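Local coordinates for uncharacterized protein (Bacteroides ovatus, PDB 4FS7) that is of unknown function but is an extracellular leucine-rich repeat protein of the BspA type that probably binds other proteins, at residues I153-F158 and T175-L180; V302-S307 and D326-V331. One frame throughout, in Å; residues are numbered along the deposited sequence. Where two conformers were deposited one is given.

Interaction 1: residues I153-F158 and T175-L180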
loop_
_atom_site.group_PDB
_atom_site.type_symbol
_atom_site.label_atom_id
_atom_site.label_comp_id
_atom_site.label_asym_id
_atom_site.label_seq_id
_atom_site.Cartn_x
_atom_site.Cartn_y
_atom_site.Cartn_z
ATOM N N ILE A 153 -12.716 3.745 7.259
ATOM C CA ILE A 153 -12.672 2.828 6.161
ATOM C C ILE A 153 -11.686 1.759 6.528
ATOM O O ILE A 153 -10.500 2.049 6.762
ATOM C CB ILE A 153 -12.306 3.489 4.811
ATOM C CG1 ILE A 153 -13.249 4.637 4.466
ATOM C CG2 ILE A 153 -12.316 2.446 3.698
ATOM C CD1 ILE A 153 -12.789 5.443 3.245
ATOM N N GLY A 154 -12.139 0.514 6.636
ATOM C CA GLY A 154 -11.309 -0.547 7.161
ATOM C C GLY A 154 -10.217 -1.046 6.224
ATOM O O GLY A 154 -10.199 -0.793 5.024
ATOM N N ASP A 155 -9.310 -1.837 6.813
ATOM C CA ASP A 155 -8.216 -2.444 6.100
ATOM C C ASP A 155 -8.692 -3.092 4.814
ATOM O O ASP A 155 -9.709 -3.812 4.796
ATOM C CB ASP A 155 -7.558 -3.565 6.947
ATOM C CG ASP A 155 -6.883 -3.100 8.203
ATOM O OD1 ASP A 155 -6.816 -1.900 8.449
ATOM O OD2 ASP A 155 -6.368 -4.001 8.923
ATOM N N GLU A 156 -7.945 -2.871 3.732
ATOM C CA GLU A 156 -8.167 -3.588 2.478
ATOM C C GLU A 156 -9.595 -3.406 1.929
ATOM O O GLU A 156 -10.043 -4.214 1.102
ATOM C CB GLU A 156 -7.806 -5.071 2.596
ATOM C CG GLU A 156 -6.293 -5.301 2.736
ATOM C CD GLU A 156 -5.864 -6.737 2.576
ATOM O OE1 GLU A 156 -6.627 -7.582 2.061
ATOM O OE2 GLU A 156 -4.723 -7.049 2.974
ATOM N N ALA A 157 -10.247 -2.293 2.247
ATOM C CA ALA A 157 -11.639 -2.119 1.803
ATOM C C ALA A 157 -11.785 -2.088 0.291
ATOM O O ALA A 157 -12.811 -2.524 -0.220
ATOM C CB ALA A 157 -12.246 -0.862 2.435
ATOM N N PHE A 158 -10.763 -1.587 -0.422
ATOM C CA PHE A 158 -10.764 -1.495 -1.869
ATOM C C PHE A 158 -9.611 -2.287 -2.467
ATOM O O PHE A 158 -9.178 -2.028 -3.593
ATOM C CB PHE A 158 -10.747 -0.030 -2.322
ATOM C CG PHE A 158 -11.968 0.701 -1.882
ATOM C CD1 PHE A 158 -13.147 0.492 -2.568
ATOM C CD2 PHE A 158 -11.966 1.534 -0.767
ATOM C CE1 PHE A 158 -14.332 1.098 -2.183
ATOM C CE2 PHE A 158 -13.159 2.162 -0.379
ATOM C CZ PHE A 158 -14.319 1.906 -1.088
ATOM N N THR A 175 -6.216 9.060 8.670
ATOM C CA THR A 175 -5.436 7.827 8.582
ATOM C C THR A 175 -6.005 6.926 7.479
ATOM O O THR A 175 -7.217 6.701 7.430
ATOM C CB THR A 175 -5.499 7.035 9.900
ATOM O OG1 THR A 175 -5.054 7.854 10.984
ATOM C CG2 THR A 175 -4.703 5.752 9.833
ATOM N N LEU A 176 -5.149 6.454 6.580
ATOM C CA LEU A 176 -5.508 5.439 5.598
ATOM C C LEU A 176 -5.053 4.079 6.109
ATOM O O LEU A 176 -3.873 3.885 6.418
ATOM C CB LEU A 176 -4.958 5.707 4.186
ATOM C CG LEU A 176 -5.300 7.045 3.543
ATOM C CD1 LEU A 176 -4.835 7.126 2.105
ATOM C CD2 LEU A 176 -6.784 7.357 3.710
ATOM N N HIS A 177 -5.999 3.165 6.244
ATOM C CA HIS A 177 -5.750 1.863 6.836
ATOM C C HIS A 177 -4.922 0.930 5.969
ATOM O O HIS A 177 -4.764 1.129 4.762
ATOM C CB HIS A 177 -7.083 1.209 7.242
ATOM C CG HIS A 177 -7.652 1.770 8.509
ATOM N ND1 HIS A 177 -8.373 0.995 9.393
ATOM C CD2 HIS A 177 -7.676 3.035 9.007
ATOM C CE1 HIS A 177 -8.780 1.757 10.405
ATOM N NE2 HIS A 177 -8.375 2.999 10.198
ATOM N N ASN A 178 -4.406 -0.088 6.628
ATOM C CA ASN A 178 -3.525 -1.048 5.978
ATOM C C ASN A 178 -4.152 -1.623 4.683
ATOM O O ASN A 178 -5.304 -2.053 4.658
ATOM C CB ASN A 178 -3.178 -2.124 7.027
ATOM C CG ASN A 178 -2.343 -3.262 6.489
ATOM O OD1 ASN A 178 -2.610 -3.796 5.428
ATOM N ND2 ASN A 178 -1.315 -3.624 7.220
ATOM N N GLY A 179 -3.383 -1.582 3.596
ATOM C CA GLY A 179 -3.770 -2.247 2.372
ATOM C C GLY A 179 -5.016 -1.699 1.719
ATOM O O GLY A 179 -5.546 -2.362 0.827
ATOM N N LEU A 180 -5.413 -0.472 2.044
ATOM C CA LEU A 180 -6.693 0.061 1.571
ATOM C C LEU A 180 -6.905 -0.048 0.088
ATOM O O LEU A 180 -8.007 -0.423 -0.373
ATOM C CB LEU A 180 -6.788 1.513 1.972
ATOM C CG LEU A 180 -8.082 2.241 1.675
ATOM C CD1 LEU A 180 -9.285 1.533 2.260
ATOM C CD2 LEU A 180 -7.998 3.673 2.243
HETATM O O HOH W 1 -8.720 4.049 5.861
HETATM O O HOH W 2 -4.970 -0.380 9.533
HETATM O O HOH W 3 -9.529 -1.572 9.760
HETATM O O HOH W 4 -2.338 -5.579 3.354
#

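Interaction 2: residues V302-S307 and D326-V331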
loop_
_atom_site.group_PDB
_atom_site.type_symbol
_atom_site.label_atom_id
_atom_site.label_comp_id
_atom_site.label_asym_id
_atom_site.label_seq_id
_atom_site.Cartn_x
_atom_site.Cartn_y
_atom_site.Cartn_z
ATOM N N VAL A 302 24.877 9.330 -6.854
ATOM C CA VAL A 302 24.516 9.321 -5.446
ATOM C C VAL A 302 25.160 10.481 -4.732
ATOM O O VAL A 302 26.404 10.561 -4.646
ATOM C CB VAL A 302 24.918 7.999 -4.746
ATOM C CG1 VAL A 302 24.548 8.064 -3.265
ATOM C CG2 VAL A 302 24.311 6.791 -5.429
ATOM N N LYS A 303 24.334 11.425 -4.293
ATOM C CA LYS A 303 24.765 12.533 -3.464
ATOM C C LYS A 303 24.406 12.289 -2.023
ATOM O O LYS A 303 23.230 12.323 -1.661
ATOM C CB LYS A 303 24.190 13.856 -3.973
ATOM C CG LYS A 303 24.515 15.040 -3.037
ATOM C CD LYS A 303 25.963 15.381 -3.009
ATOM C CE LYS A 303 26.259 16.452 -1.924
ATOM N NZ LYS A 303 27.718 16.877 -1.937
ATOM N N LEU A 304 25.408 11.994 -1.209
ATOM C CA LEU A 304 25.279 11.881 0.242
ATOM C C LEU A 304 25.635 13.211 0.874
ATOM O O LEU A 304 26.745 13.695 0.699
ATOM C CB LEU A 304 26.166 10.766 0.817
ATOM C CG LEU A 304 25.907 9.378 0.251
ATOM C CD1 LEU A 304 26.916 8.385 0.910
ATOM C CD2 LEU A 304 24.433 8.926 0.413
ATOM N N LEU A 305 24.694 13.823 1.577
ATOM C CA LEU A 305 24.942 15.089 2.240
ATOM C C LEU A 305 25.878 14.924 3.445
ATOM O O LEU A 305 26.093 13.809 3.902
ATOM C CB LEU A 305 23.625 15.742 2.643
ATOM C CG LEU A 305 22.676 16.043 1.445
ATOM C CD1 LEU A 305 21.356 16.614 1.978
ATOM C CD2 LEU A 305 23.267 16.901 0.365
ATOM N N ASP A 306 26.471 16.032 3.909
ATOM C CA ASP A 306 27.422 16.025 5.001
ATOM C C ASP A 306 26.833 15.492 6.280
ATOM O O ASP A 306 27.560 15.155 7.213
ATOM C CB ASP A 306 27.972 17.430 5.242
ATOM C CG ASP A 306 28.858 17.951 4.143
ATOM O OD1 ASP A 306 29.270 17.189 3.221
ATOM O OD2 ASP A 306 29.161 19.176 4.243
ATOM N N SER A 307 25.509 15.484 6.370
ATOM C CA SER A 307 24.801 14.943 7.521
ATOM C C SER A 307 24.835 13.402 7.582
ATOM O O SER A 307 24.479 12.849 8.603
ATOM C CB SER A 307 23.346 15.435 7.512
ATOM O OG SER A 307 22.762 15.313 6.223
ATOM N N ASP A 326 31.138 9.788 -3.648
ATOM C CA ASP A 326 31.857 10.675 -2.733
ATOM C C ASP A 326 31.270 10.477 -1.367
ATOM O O ASP A 326 30.121 10.838 -1.106
ATOM C CB ASP A 326 31.742 12.111 -3.249
ATOM C CG ASP A 326 32.451 13.144 -2.381
ATOM O OD1 ASP A 326 33.394 12.793 -1.671
ATOM O OD2 ASP A 326 32.058 14.331 -2.463
ATOM N N LEU A 327 32.033 9.860 -0.487
ATOM C CA LEU A 327 31.621 9.665 0.911
ATOM C C LEU A 327 31.904 10.964 1.637
ATOM O O LEU A 327 33.019 11.495 1.545
ATOM C CB LEU A 327 32.376 8.519 1.559
ATOM C CG LEU A 327 32.093 7.128 0.965
ATOM C CD1 LEU A 327 32.778 6.076 1.856
ATOM C CD2 LEU A 327 30.608 6.863 0.780
ATOM N N PRO A 328 30.918 11.493 2.354
ATOM C CA PRO A 328 31.123 12.802 2.947
ATOM C C PRO A 328 32.025 12.756 4.164
ATOM O O PRO A 328 32.338 11.687 4.742
ATOM C CB PRO A 328 29.698 13.264 3.293
ATOM C CG PRO A 328 28.945 12.004 3.471
ATOM C CD PRO A 328 29.515 11.065 2.437
ATOM N N TYR A 329 32.429 13.948 4.574
ATOM C CA TYR A 329 33.607 14.064 5.406
ATOM C C TYR A 329 33.524 13.589 6.836
ATOM O O TYR A 329 34.559 13.531 7.513
ATOM C CB TYR A 329 34.197 15.484 5.348
ATOM C CG TYR A 329 33.517 16.505 6.230
ATOM C CD1 TYR A 329 32.224 16.912 5.989
ATOM C CD2 TYR A 329 34.166 17.057 7.317
ATOM C CE1 TYR A 329 31.590 17.829 6.804
ATOM C CE2 TYR A 329 33.532 18.001 8.167
ATOM C CZ TYR A 329 32.246 18.411 7.883
ATOM O OH TYR A 329 31.601 19.328 8.694
ATOM N N LEU A 330 32.327 13.236 7.314
ATOM C CA LEU A 330 32.141 12.736 8.671
ATOM C C LEU A 330 31.633 11.271 8.715
ATOM O O LEU A 330 31.212 10.791 9.771
ATOM C CB LEU A 330 31.221 13.678 9.463
ATOM C CG LEU A 330 31.789 15.082 9.664
ATOM C CD1 LEU A 330 30.687 15.998 10.196
ATOM C CD2 LEU A 330 32.966 15.019 10.655
ATOM N N VAL A 331 31.668 10.572 7.596
ATOM C CA VAL A 331 31.261 9.146 7.610
ATOM C C VAL A 331 32.128 8.344 8.580
ATOM O O VAL A 331 33.358 8.412 8.525
ATOM C CB VAL A 331 31.242 8.569 6.210
ATOM C CG1 VAL A 331 30.937 7.023 6.275
ATOM C CG2 VAL A 331 30.175 9.190 5.332
HETATM O O HOH W 5 29.052 11.033 -5.394
HETATM O O HOH W 6 28.029 11.666 -2.426
HETATM O O HOH W 7 29.287 14.694 -2.710
HETATM O O HOH W 8 29.292 13.524 -0.369
HETATM O O HOH W 9 29.498 13.188 6.640
HETATM O O HOH W 10 31.778 16.161 2.701
#

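Interaction 1: residues I153-F158 and T175-L180
Two type II beta turns on neighbouring coils of the BspA-type leucine-rich repeat solenoid, Gly-154 to Ala-157 and His-177 to Leu-180, stack on each other here. Two backbone hydrogen bonds join the segments. Glu-156 N donates to Asn-178 O at 2.9 Å, and Phe-158 N, just after the first turn, donates to Leu-180 O at 3.0 Å. The CA-H of Glu-156 points at Gly-179 O. Leu-180 loses the most surface to the other segment. Its CG stands anti to the backbone N (chi1 -175°), which brings CD1 back toward the first turn. There Leu-180 CD1 presses on Ile-153 CG2 at a tight 3.5 Å, and it also meets Ala-157 CB and the edge of the Phe-158 ring. On the outer side, the His-177 ring lies with one face against Ile-153 O, which sits 3.3 Å above the ring plane and off toward the rim. The carboxylate of Asp-155 is turned 62° from this ring. Asp-155 OD1 comes 3.3 Å from His-177 CB and takes a bond from a water that accepts from Asn-178 N. Glu-156 OE1 forms a salt bridge with Lys-137, one coil back. The contact therefore pairs an apolar inner side with a hydrated polar rim.

Interaction 2: residues V302-S307 and D326-V331
Pro-328 packs against Leu-304 and Asp-306, and these three residues bury the most surface in the contact. No direct hydrogen bond joins the two segments. The Pro-328 ring meets the chain where strand 301-304 runs out. Pro-328 CD rests 3.7 Å from Leu-304 CB, and Pro-328 CG comes 3.4 Å from Leu-305 O. Leu-304 turns CG to the side opposite its carbonyl carbon (chi1 -58°). Leu-304 CD1 then reaches Leu-327 CD2 at 4.0 Å, the two leucines lying side by side and pointing the same way. Ile-325 also touches Leu-304 on this inner side.

Asp-306 lies on the outer rim. Its side chain passes Pro-328 in the opposite direction and crosses Tyr-329 at about a right angle. The carboxylate is turned 78° from the tyrosine ring, with Asp-306 OD2 3.8 Å from Tyr-329 CE1, while Asp-306 CB sits at the ring edge in its plane. Leu-330 CG covers one face of the same ring, over its centre.

Water supplies the polar links. One molecule donates to Asp-306 OD1 at 2.8 Å and accepts from Tyr-329 N. Another donates to Asp-306 O and accepts from Leu-330 N. A third joins Lys-303 NZ to Asp-326 OD2, two charged atoms that stand 5.1 Å apart. A further water connects Val-302 O with Asp-326 N. Pro-328 also opens a type I beta turn that ends at Val-331. The arrangement is that of successive coils in a leucine-rich repeat solenoid, with leucines stacked inside and a water-bridged turn outside.

From the N terminus, interaction 1 comes first. It brings 175-180 back beside 153-158 and so closes a loop of 16 residues, which includes strand 166-168. Interaction 2 does the same further on, with 18 residues between 302-307 and 326-331. The two are in series: they neither nest nor cross. Their centres lie about 38 Å apart, and their nearest atoms about 28 Å. Interaction 1 lies near the centre of the solenoid in space, interaction 2 toward its C-terminal end, in a separate BspA-type repeat range. The first joins turns beside strands 152-153 and 175-176. The second joins the end of strand 301-304 to the loop between strands 324-325 and 333-334.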